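Local coordinates for protein malonate decarboxylase subunit alpha (PDB 6MPR) that probably acts as the transferase subunit of malonate decarboxylase, exchanging acetyl for malonyl groups on the acyl carrier protein as malonate is broken down, at residues 435-447 and 496-508. Numbering follows the deposited sequence. Where two conformers were deposited one is given.
Sequences ETFQEGGKPTFVD and MIAAVAGVTSIGL
Thr504 turns its two branches to different tasks where it meets the 435-447 loop. With OG1 between the backbone N and the carbonyl carbon (chi1 65°), Thr504 CG2 packs against Thr436 O, Pro443 CB and the Phe437 ring, 3.6 Å from Phe437 CE1. Thr504 OG1 meanwhile donates to Ala501 O (2.8 Å) across the type II' turn and, as N-cap of helix 505-508, accepts from Gly507 N in a fairly straight bond (161°), so a β-branched hydroxyl residue suits both roles. Gly502 supplies the turn's positive phi, and its lack of a side chain lets Thr436 OG1 come close. Phe445 is the main apolar piece: Ala501 CB sits over one ring face in a CH-pi contact, 4.2 Å from the centroid, Ile497 CG2 lies 4.0 Å from Phe445 CE1, and Leu475 and Thr477 of strand 474-477 also touch its side chain. Ile506, extended (chi2 175°), brings CD1 against Val446 O and Phe445 CB. One water donates to Thr436 OG1, which also hydrogen-bonds to Glu478 OE2, and accepts from Val503 N; another donates to Phe445 O and bonds Ser505 OG. Apolar packing and bridging water thus join the segments, while direct hydrogen bonds shape each internally.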
ATOM      1  N   GLU A 435     -16.175 -20.091 -14.328  1.00 17.07           N
ATOM      2  CA  GLU A 435     -17.138 -20.906 -15.052  1.00 18.81           C
ATOM      3  C   GLU A 435     -18.514 -20.767 -14.399  1.00 18.98           C
ATOM      4  O   GLU A 435     -18.642 -20.390 -13.230  1.00 16.60           O
ATOM      5  CB  GLU A 435     -16.719 -22.382 -15.098  1.00 22.95           C
ATOM      6  CG  GLU A 435     -15.357 -22.636 -15.735  1.00 21.39           C
ATOM      7  CD  GLU A 435     -14.835 -24.042 -15.483  1.00 33.66           C
ATOM      8  OE1 GLU A 435     -15.517 -25.015 -15.873  1.00 35.09           O
ATOM      9  OE2 GLU A 435     -13.747 -24.164 -14.879  1.00 38.00           O
ATOM     10  N   THR A 436     -19.555 -21.045 -15.181  1.00 18.69           N
ATOM     11  CA  THR A 436     -20.903 -20.787 -14.677  1.00 22.61           C
ATOM     12  C   THR A 436     -21.296 -21.756 -13.567  1.00 15.65           C
ATOM     13  O   THR A 436     -22.116 -21.410 -12.710  1.00 18.27           O
ATOM     14  CB  THR A 436     -21.915 -20.814 -15.826  1.00 17.03           C
ATOM     15  OG1 THR A 436     -21.880 -22.082 -16.505  1.00 17.43           O
ATOM     16  CG2 THR A 436     -21.585 -19.688 -16.801  1.00 16.27           C
ATOM     17  N   PHE A 437     -20.706 -22.945 -13.534  1.00 19.36           N
ATOM     18  CA  PHE A 437     -20.903 -23.869 -12.427  1.00 20.68           C
ATOM     19  C   PHE A 437     -19.558 -24.272 -11.850  1.00 26.61           C
ATOM     20  O   PHE A 437     -18.574 -24.415 -12.582  1.00 23.87           O
ATOM     21  CB  PHE A 437     -21.687 -25.116 -12.847  1.00 17.48           C
ATOM     22  CG  PHE A 437     -23.148 -24.861 -13.036  1.00 20.57           C
ATOM     23  CD1 PHE A 437     -23.611 -24.259 -14.201  1.00 19.89           C
ATOM     24  CD2 PHE A 437     -24.057 -25.204 -12.051  1.00 19.88           C
ATOM     25  CE1 PHE A 437     -24.953 -24.022 -14.379  1.00 21.44           C
ATOM     26  CE2 PHE A 437     -25.401 -24.964 -12.219  1.00 25.37           C
ATOM     27  CZ  PHE A 437     -25.855 -24.375 -13.378  1.00 24.83           C
ATOM     28  N   GLN A 438     -19.542 -24.438 -10.530  1.00 26.07           N
ATOM     29  CA  GLN A 438     -18.335 -24.754  -9.790  0.59 27.80           C
ATOM     30  C   GLN A 438     -18.059 -26.254  -9.815  1.00 36.77           C
ATOM     31  O   GLN A 438     -18.880 -27.064 -10.256  1.00 40.28           O
ATOM     32  CB  GLN A 438     -18.460 -24.267  -8.348  0.59 27.96           C
ATOM     33  CG  GLN A 438     -18.314 -22.768  -8.204  0.59 27.63           C
ATOM     34  CD  GLN A 438     -16.973 -22.282  -8.718  0.59 26.65           C
ATOM     35  OE1 GLN A 438     -15.938 -22.891  -8.452  0.59 36.45           O
ATOM     36  NE2 GLN A 438     -16.986 -21.187  -9.469  0.59 18.82           N
ATOM     37  N   GLU A 439     -16.872 -26.617  -9.341  1.00 45.63           N
ATOM     38  CA  GLU A 439     -16.548 -28.022  -9.150  1.00 50.90           C
ATOM     39  C   GLU A 439     -17.453 -28.570  -8.052  1.00 47.51           C
ATOM     40  O   GLU A 439     -17.483 -28.038  -6.936  1.00 43.26           O
ATOM     41  CB  GLU A 439     -15.073 -28.184  -8.789  1.00 53.61           C
ATOM     42  N   GLY A 440     -18.214 -29.605  -8.378  1.00 41.72           N
ATOM     43  CA  GLY A 440     -19.264 -30.101  -7.516  1.00 37.30           C
ATOM     44  C   GLY A 440     -20.652 -29.825  -8.045  1.00 38.42           C
ATOM     45  O   GLY A 440     -21.626 -30.345  -7.485  1.00 38.89           O
ATOM     46  N   GLY A 441     -20.777 -29.023  -9.101  1.00 34.85           N
ATOM     47  CA  GLY A 441     -22.059 -28.766  -9.717  1.00 31.22           C
ATOM     48  C   GLY A 441     -22.848 -27.626  -9.116  1.00 22.40           C
ATOM     49  O   GLY A 441     -23.989 -27.394  -9.541  1.00 27.64           O
ATOM     50  N   LYS A 442     -22.293 -26.909  -8.146  1.00 22.96           N
ATOM     51  CA  LYS A 442     -23.056 -25.781  -7.631  1.00 23.77           C
ATOM     52  C   LYS A 442     -22.921 -24.583  -8.572  1.00 20.35           C
ATOM     53  O   LYS A 442     -21.866 -24.378  -9.174  1.00 19.22           O
ATOM     54  CB  LYS A 442     -22.583 -25.407  -6.228  1.00 28.97           C
ATOM     55  CG  LYS A 442     -22.851 -26.489  -5.188  1.00 36.12           C
ATOM     56  CD  LYS A 442     -22.250 -26.134  -3.838  1.00 39.43           C
ATOM     57  CE  LYS A 442     -22.608 -27.182  -2.798  1.00 43.87           C
ATOM     58  NZ  LYS A 442     -24.087 -27.390  -2.728  1.00 45.08           N
ATOM     59  N   PRO A 443     -23.977 -23.797  -8.735  1.00 18.48           N
ATOM     60  CA  PRO A 443     -23.888 -22.623  -9.612  1.00 16.14           C
ATOM     61  C   PRO A 443     -22.973 -21.556  -9.042  1.00 18.02           C
ATOM     62  O   PRO A 443     -22.936 -21.315  -7.833  1.00 19.37           O
ATOM     63  CB  PRO A 443     -25.340 -22.133  -9.695  1.00 16.72           C
ATOM     64  CG  PRO A 443     -26.018 -22.730  -8.527  1.00 21.59           C
ATOM     65  CD  PRO A 443     -25.351 -24.036  -8.271  1.00 22.75           C
ATOM     66  N   THR A 444     -22.217 -20.913  -9.935  1.00 14.87           N
ATOM     67  CA  THR A 444     -21.445 -19.750  -9.530  1.00 14.11           C
ATOM     68  C   THR A 444     -22.342 -18.541  -9.349  1.00 15.34           C
ATOM     69  O   THR A 444     -22.205 -17.783  -8.377  1.00 17.17           O
ATOM     70  CB  THR A 444     -20.373 -19.441 -10.566  1.00 13.78           C
ATOM     71  OG1 THR A 444     -19.527 -20.586 -10.718  1.00 16.91           O
ATOM     72  CG2 THR A 444     -19.568 -18.242 -10.126  1.00 18.74           C
ATOM     73  N   PHE A 445     -23.278 -18.361 -10.260  1.00 14.75           N
ATOM     74  CA  PHE A 445     -24.160 -17.208 -10.242  1.00 18.30           C
ATOM     75  C   PHE A 445     -25.397 -17.549  -9.423  1.00 15.85           C
ATOM     76  O   PHE A 445     -26.097 -18.529  -9.716  1.00 17.72           O
ATOM     77  CB  PHE A 445     -24.485 -16.793 -11.678  1.00 15.35           C
ATOM     78  CG  PHE A 445     -23.281 -16.301 -12.417  1.00 16.93           C
ATOM     79  CD1 PHE A 445     -22.824 -15.002 -12.227  1.00 17.12           C
ATOM     80  CD2 PHE A 445     -22.553 -17.154 -13.235  1.00 18.09           C
ATOM     81  CE1 PHE A 445     -21.693 -14.544 -12.873  1.00 16.78           C
ATOM     82  CE2 PHE A 445     -21.411 -16.706 -13.880  1.00 18.50           C
ATOM     83  CZ  PHE A 445     -20.985 -15.395 -13.704  1.00 17.13           C
ATOM     84  N   VAL A 446     -25.634 -16.760  -8.373  1.00 15.30           N
ATOM     85  CA  VAL A 446     -26.696 -16.997  -7.401  1.00 17.70           C
ATOM     86  C   VAL A 446     -27.471 -15.707  -7.176  1.00 19.83           C
ATOM     87  O   VAL A 446     -26.917 -14.608  -7.267  1.00 16.59           O
ATOM     88  CB  VAL A 446     -26.150 -17.504  -6.052  1.00 19.99           C
ATOM     89  CG1 VAL A 446     -25.492 -18.865  -6.212  1.00 22.72           C
ATOM     90  CG2 VAL A 446     -25.177 -16.479  -5.462  1.00 19.84           C
ATOM     91  N   ASP A 447     -28.760 -15.851  -6.853  1.00 19.37           N
ATOM     92  CA  ASP A 447     -29.563 -14.682  -6.504  1.00 20.53           C
ATOM     93  C   ASP A 447     -29.089 -14.034  -5.208  1.00 18.81           C
ATOM     94  O   ASP A 447     -29.171 -12.807  -5.061  1.00 21.70           O
ATOM     95  CB  ASP A 447     -31.036 -15.074  -6.379  1.00 22.61           C
ATOM     96  CG  ASP A 447     -31.666 -15.441  -7.712  1.00 33.06           C
ATOM     97  OD1 ASP A 447     -31.249 -14.881  -8.749  1.00 32.65           O
ATOM     98  OD2 ASP A 447     -32.589 -16.284  -7.719  1.00 35.42           O
ATOM     99  N   MET A 496     -26.212  -7.847 -18.675  1.00 21.15           N
ATOM    100  CA  MET A 496     -24.957  -8.326 -19.257  1.00 16.90           C
ATOM    101  C   MET A 496     -24.398  -9.505 -18.470  1.00 16.27           C
ATOM    102  O   MET A 496     -23.871 -10.457 -19.057  1.00 22.31           O
ATOM    103  CB  MET A 496     -23.943  -7.188 -19.315  1.00 18.07           C
ATOM    104  CG  MET A 496     -24.405  -6.055 -20.225  1.00 21.84           C
ATOM    105  SD  MET A 496     -23.599  -4.497 -19.849  1.00 20.56           S
ATOM    106  CE  MET A 496     -21.885  -4.911 -20.210  1.00 20.48           C
ATOM    107  N   ILE A 497     -24.512  -9.465 -17.144  1.00 26.24           N
ATOM    108  CA  ILE A 497     -24.176 -10.640 -16.353  1.00 20.26           C
ATOM    109  C   ILE A 497     -25.027 -11.823 -16.796  1.00 20.98           C
ATOM    110  O   ILE A 497     -24.515 -12.910 -17.083  1.00 21.89           O
ATOM    111  CB  ILE A 497     -24.345 -10.338 -14.854  1.00 26.17           C
ATOM    112  CG1 ILE A 497     -23.342  -9.257 -14.419  1.00 25.60           C
ATOM    113  CG2 ILE A 497     -24.198 -11.611 -14.041  1.00 23.87           C
ATOM    114  CD1 ILE A 497     -23.538  -8.771 -12.987  1.00 24.60           C
ATOM    115  N   ALA A 498     -26.344 -11.611 -16.913  1.00 21.82           N
ATOM    116  CA  ALA A 498     -27.237 -12.704 -17.281  1.00 19.81           C
ATOM    117  C   ALA A 498     -26.867 -13.317 -18.628  1.00 21.86           C
ATOM    118  O   ALA A 498     -27.025 -14.530 -18.817  1.00 20.87           O
ATOM    119  CB  ALA A 498     -28.688 -12.210 -17.299  1.00 26.22           C
ATOM    120  N   ALA A 499     -26.345 -12.506 -19.563  1.00 21.52           N
ATOM    121  CA  ALA A 499     -26.025 -12.998 -20.905  1.00 19.21           C
ATOM    122  C   ALA A 499     -24.881 -14.015 -20.913  1.00 21.27           C
ATOM    123  O   ALA A 499     -24.796 -14.836 -21.837  1.00 23.50           O
ATOM    124  CB  ALA A 499     -25.665 -11.823 -21.815  1.00 23.60           C
ATOM    125  N   VAL A 500     -23.983 -13.968 -19.937  1.00 17.14           N
ATOM    126  CA  VAL A 500     -22.851 -14.887 -19.893  1.00 19.02           C
ATOM    127  C   VAL A 500     -22.960 -15.857 -18.717  1.00 19.75           C
ATOM    128  O   VAL A 500     -21.991 -16.509 -18.370  1.00 18.06           O
ATOM    129  CB  VAL A 500     -21.507 -14.133 -19.872  1.00 15.65           C
ATOM    130  CG1 VAL A 500     -21.398 -13.209 -21.075  1.00 15.03           C
ATOM    131  CG2 VAL A 500     -21.335 -13.343 -18.571  1.00 16.79           C
ATOM    132  N   ALA A 501     -24.141 -16.004 -18.125  1.00 20.09           N
ATOM    133  CA  ALA A 501     -24.284 -16.832 -16.939  1.00 16.05           C
ATOM    134  C   ALA A 501     -24.812 -18.239 -17.226  1.00 18.28           C
ATOM    135  O   ALA A 501     -25.116 -18.971 -16.281  1.00 20.35           O
ATOM    136  CB  ALA A 501     -25.173 -16.124 -15.915  1.00 20.23           C
ATOM    137  N   GLY A 502     -24.912 -18.641 -18.493  1.00 22.20           N
ATOM    138  CA  GLY A 502     -25.258 -20.022 -18.796  1.00 21.51           C
ATOM    139  C   GLY A 502     -26.649 -20.399 -18.310  1.00 20.55           C
ATOM    140  O   GLY A 502     -27.602 -19.623 -18.430  1.00 22.08           O
ATOM    141  N   VAL A 503     -26.782 -21.608 -17.767  1.00 26.66           N
ATOM    142  CA  VAL A 503     -28.085 -22.093 -17.312  1.00 25.36           C
ATOM    143  C   VAL A 503     -28.204 -22.050 -15.786  1.00 23.68           C
ATOM    144  O   VAL A 503     -29.046 -22.750 -15.216  1.00 27.18           O
ATOM    145  CB  VAL A 503     -28.409 -23.495 -17.862  1.00 20.40           C
ATOM    146  CG1 VAL A 503     -28.473 -23.475 -19.384  1.00 24.12           C
ATOM    147  CG2 VAL A 503     -27.394 -24.524 -17.384  1.00 30.02           C
ATOM    148  N   THR A 504     -27.389 -21.232 -15.114  1.00 20.82           N
ATOM    149  CA  THR A 504     -27.692 -20.853 -13.735  1.00 18.97           C
ATOM    150  C   THR A 504     -29.037 -20.122 -13.690  1.00 22.92           C
ATOM    151  O   THR A 504     -29.628 -19.804 -14.721  1.00 24.72           O
ATOM    152  CB  THR A 504     -26.610 -19.939 -13.164  1.00 20.01           C
ATOM    153  OG1 THR A 504     -26.599 -18.704 -13.893  1.00 21.36           O
ATOM    154  CG2 THR A 504     -25.240 -20.589 -13.255  1.00 17.85           C
ATOM    155  N   SER A 505     -29.521 -19.843 -12.472  1.00 21.28           N
ATOM    156  CA  SER A 505     -30.811 -19.165 -12.359  1.00 30.09           C
ATOM    157  C   SER A 505     -30.767 -17.799 -13.036  1.00 29.27           C
ATOM    158  O   SER A 505     -31.702 -17.420 -13.753  1.00 28.03           O
ATOM    159  CB  SER A 505     -31.228 -19.042 -10.888  1.00 33.92           C
ATOM    160  OG  SER A 505     -30.334 -18.220 -10.160  1.00 42.12           O
ATOM    161  N   ILE A 506     -29.664 -17.072 -12.863  1.00 30.27           N
ATOM    162  CA  ILE A 506     -29.497 -15.786 -13.531  1.00 31.51           C
ATOM    163  C   ILE A 506     -29.411 -15.965 -15.047  1.00 29.51           C
ATOM    164  O   ILE A 506     -30.052 -15.232 -15.807  1.00 25.35           O
ATOM    165  CB  ILE A 506     -28.268 -15.066 -12.949  1.00 29.09           C
ATOM    166  CG1 ILE A 506     -28.507 -14.776 -11.460  1.00 35.84           C
ATOM    167  CG2 ILE A 506     -27.968 -13.781 -13.714  1.00 33.31           C
ATOM    168  CD1 ILE A 506     -27.313 -14.169 -10.728  1.00 23.55           C
ATOM    169  N   GLY A 507     -28.663 -16.966 -15.512  1.00 25.74           N
ATOM    170  CA  GLY A 507     -28.537 -17.179 -16.949  1.00 21.69           C
ATOM    171  C   GLY A 507     -29.846 -17.556 -17.628  1.00 23.12           C
ATOM    172  O   GLY A 507     -30.112 -17.140 -18.759  1.00 21.65           O
ATOM    173  N   LEU A 508     -30.683 -18.350 -16.954  1.00 24.77           N
ATOM    174  CA  LEU A 508     -31.963 -18.747 -17.539  1.00 23.58           C
ATOM    175  C   LEU A 508     -32.916 -17.570 -17.720  1.00 27.38           C
ATOM    176  O   LEU A 508     -33.867 -17.685 -18.497  1.00 24.81           O
ATOM    177  CB  LEU A 508     -32.629 -19.823 -16.683  1.00 27.18           C
ATOM    178  CG  LEU A 508     -32.025 -21.227 -16.673  1.00 23.46           C
ATOM    179  CD1 LEU A 508     -32.840 -22.127 -15.761  1.00 30.97           C
ATOM    180  CD2 LEU A 508     -31.946 -21.816 -18.080  1.00 25.85           C
TER
HETATM  181  O   HOH W   1     -24.194 -23.224 -17.711  1.00 23.57           O
HETATM  182  O   HOH W   2     -28.117 -20.132  -9.428  1.00 34.92           O